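Local coordinates for ankyrin repeat family protein (Enterococcus faecalis, PDB 3HRA) that is of unknown function but, as an ankyrin repeat protein, probably serves as a scaffold for binding other proteins, at residues 86-89 against 90-94. Residues are numbered along the deposited sequence; the frame is centred on the assembly and turned at random.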
ATOM      1  N   GLU A  86      -4.478   2.389  -9.792  1.00  6.44           N
ATOM      2  CA  GLU A  86      -4.237   3.530 -10.670  1.00  7.96           C
ATOM      3  C   GLU A  86      -3.442   4.624  -9.950  1.00  6.28           C
ATOM      4  O   GLU A  86      -2.487   5.172 -10.500  1.00  8.78           O
ATOM      5  CB  GLU A  86      -5.580   4.070 -11.172  1.00  8.01           C
ATOM      6  CG  GLU A  86      -6.415   2.980 -11.891  1.00 13.51           C
ATOM      7  CD  GLU A  86      -7.499   2.265 -11.019  1.00 20.73           C
ATOM      8  OE1 GLU A  86      -7.350   2.019  -9.770  1.00 12.17           O
ATOM      9  OE2 GLU A  86      -8.538   1.914 -11.635  1.00 23.71           O
ATOM     10  N   ILE A  87      -3.849   4.947  -8.721  1.00  6.51           N
ATOM     11  CA  ILE A  87      -3.146   5.969  -7.954  1.00  3.82           C
ATOM     12  C   ILE A  87      -1.720   5.527  -7.615  1.00  5.22           C
ATOM     13  O   ILE A  87      -0.788   6.311  -7.736  1.00  4.32           O
ATOM     14  CB  ILE A  87      -3.923   6.367  -6.683  1.00  6.38           C
ATOM     15  CG1 ILE A  87      -5.233   7.054  -7.071  1.00  4.79           C
ATOM     16  CG2 ILE A  87      -3.078   7.278  -5.793  1.00 10.27           C
ATOM     17  CD1 ILE A  87      -6.160   7.300  -5.873  1.00  6.90           C
ATOM     18  N   LEU A  88      -1.556   4.257  -7.228  1.00  5.84           N
ATOM     19  CA  LEU A  88      -0.247   3.694  -6.913  1.00  7.64           C
ATOM     20  C   LEU A  88       0.684   3.748  -8.115  1.00  4.21           C
ATOM     21  O   LEU A  88       1.841   4.155  -7.992  1.00  5.32           O
ATOM     22  CB  LEU A  88      -0.374   2.246  -6.428  1.00  7.54           C
ATOM     23  CG  LEU A  88       0.940   1.564  -6.065  1.00  7.89           C
ATOM     24  CD1 LEU A  88       1.659   2.327  -4.954  1.00 10.89           C
ATOM     25  CD2 LEU A  88       0.680   0.105  -5.654  1.00 10.24           C
ATOM     26  N   ALA A  89       0.184   3.319  -9.268  1.00  7.32           N
ATOM     27  CA  ALA A  89       0.970   3.404 -10.497  1.00  9.47           C
ATOM     28  C   ALA A  89       1.452   4.842 -10.757  1.00  9.33           C
ATOM     29  O   ALA A  89       2.607   5.067 -11.150  1.00  9.96           O
ATOM     30  CB  ALA A  89       0.163   2.878 -11.674  1.00  9.54           C
ATOM     31  N   TYR A  90       0.563   5.814 -10.545  1.00  6.75           N
ATOM     32  CA  TYR A  90       0.919   7.208 -10.736  1.00  8.00           C
ATOM     33  C   TYR A  90       2.003   7.641  -9.746  1.00  9.03           C
ATOM     34  O   TYR A  90       2.978   8.308 -10.126  1.00  9.94           O
ATOM     35  CB  TYR A  90      -0.314   8.107 -10.628  1.00  4.27           C
ATOM     36  CG  TYR A  90      -0.144   9.443 -11.300  1.00  7.95           C
ATOM     37  CD1 TYR A  90      -0.279   9.568 -12.678  1.00  8.66           C
ATOM     38  CD2 TYR A  90       0.159  10.586 -10.556  1.00 10.27           C
ATOM     39  CE1 TYR A  90      -0.134  10.799 -13.303  1.00  9.71           C
ATOM     40  CE2 TYR A  90       0.307  11.814 -11.164  1.00 10.24           C
ATOM     41  CZ  TYR A  90       0.168  11.916 -12.535  1.00  8.38           C
ATOM     42  OH  TYR A  90       0.315  13.142 -13.141  1.00 13.89           O
ATOM     43  N   MET A  91       1.830   7.259  -8.483  1.00  5.83           N
ATOM     44  CA  MET A  91       2.815   7.583  -7.454  1.00  7.02           C
ATOM     45  C   MET A  91       4.187   7.022  -7.797  1.00  8.07           C
ATOM     46  O   MET A  91       5.190   7.701  -7.632  1.00  7.26           O
ATOM     47  CB  MET A  91       2.377   7.053  -6.102  1.00  6.11           C
ATOM     48  CG  MET A  91       1.179   7.777  -5.513  1.00  6.30           C
ATOM     49  SD  MET A  91       0.676   6.966  -3.986  1.00  9.44           S
ATOM     50  CE  MET A  91      -0.471   8.158  -3.288  1.00  9.40           C
ATOM     51  N   LEU A  92       4.225   5.780  -8.263  1.00  7.86           N
ATOM     52  CA  LEU A  92       5.499   5.132  -8.619  1.00  9.42           C
ATOM     53  C   LEU A  92       6.197   5.811  -9.809  1.00 10.25           C
ATOM     54  O   LEU A  92       7.408   5.666  -9.991  1.00 14.27           O
ATOM     55  CB  LEU A  92       5.279   3.648  -8.910  1.00  6.57           C
ATOM     56  CG  LEU A  92       4.895   2.826  -7.673  1.00  7.01           C
ATOM     57  CD1 LEU A  92       4.493   1.395  -8.040  1.00  8.66           C
ATOM     58  CD2 LEU A  92       6.045   2.842  -6.673  1.00 14.40           C
ATOM     59  N   LYS A  93       5.437   6.552 -10.616  1.00 11.52           N
ATOM     60  CA  LYS A  93       6.013   7.284 -11.750  1.00 11.94           C
ATOM     61  C   LYS A  93       6.307   8.755 -11.457  1.00  9.06           C
ATOM     62  O   LYS A  93       7.215   9.336 -12.057  1.00 12.03           O
ATOM     63  CB  LYS A  93       5.076   7.240 -12.961  1.00 13.71           C
ATOM     64  CG  LYS A  93       4.841   5.864 -13.562  1.00 20.67           C
ATOM     65  CD  LYS A  93       3.831   5.983 -14.718  1.00 20.09           C
ATOM     66  CE  LYS A  93       3.095   4.665 -14.952  1.00 24.39           C
ATOM     67  NZ  LYS A  93       1.850   4.839 -15.769  1.00 30.35           N
ATOM     68  N   HIS A  94       5.518   9.375 -10.581  1.00  8.20           N
ATOM     69  CA  HIS A  94       5.580  10.834 -10.425  1.00 10.12           C
ATOM     70  C   HIS A  94       5.950  11.343  -9.038  1.00  7.31           C
ATOM     71  O   HIS A  94       5.894  12.545  -8.773  1.00 10.87           O
ATOM     72  CB  HIS A  94       4.264  11.474 -10.874  1.00 12.75           C
ATOM     73  CG  HIS A  94       4.000  11.313 -12.330  1.00 12.24           C
ATOM     74  ND1 HIS A  94       3.205  10.307 -12.843  1.00 14.41           N
ATOM     75  CD2 HIS A  94       4.453  12.009 -13.397  1.00 12.87           C
ATOM     76  CE1 HIS A  94       3.161  10.408 -14.157  1.00 13.55           C
ATOM     77  NE2 HIS A  94       3.914  11.437 -14.519  1.00 21.60           N
TER
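Ile87 and Met91, one helical turn apart, lie side by side and point the same way, with CG2 of Ile87 3.7 Å from the terminal CE of Met91. The isoleucine places this methyl anti to its own nitrogen, while Met91 sets CG beside the backbone N (chi1 -70°) and then runs extended, which carries its thioether alongside the branch. Near its root the methionine rests on the preceding turn, its CG 3.3 Å from the carbonyl O of Ile87. Ile87 O also accepts the hydrogen bond from Met91 N, 2.9 Å away and fairly straight (162° at the hydrogen).

Leu88 and Leu92 meet more loosely on another side of the helix: their side chains cross, and CG of Leu88 is 4.1 Å from CD1 of Leu92. Both belong to helix 85-94 of an ankyrin stack, in which successive helical pairs pack against one another. Ile87 and Met91 reach helix 52-60 through Ala55 and Ile59, whereas Leu88 packs on Leu124 and Leu125 of helix 119-128; both sides also meet helix 75-81, Leu88 at Tyr76 and Met91 at Pro75 and Ala79.

Towards the end of the helix, the rings of Tyr90 and His94 overlap. ND1 of His94 sits 3.3 Å above the tyrosine plane, over its centre, and also makes a weak hydrogen bond to Tyr90 O. The phenol is fixed at its far end by a hydrogen bond from OH to OD1 of Asp60. Along the exposed side, the extended aliphatic chain of Lys93 passes the carbonyl of Ala89, CG lying 3.4 Å from Ala89 O, which takes a weak, bent bond from Lys93 N.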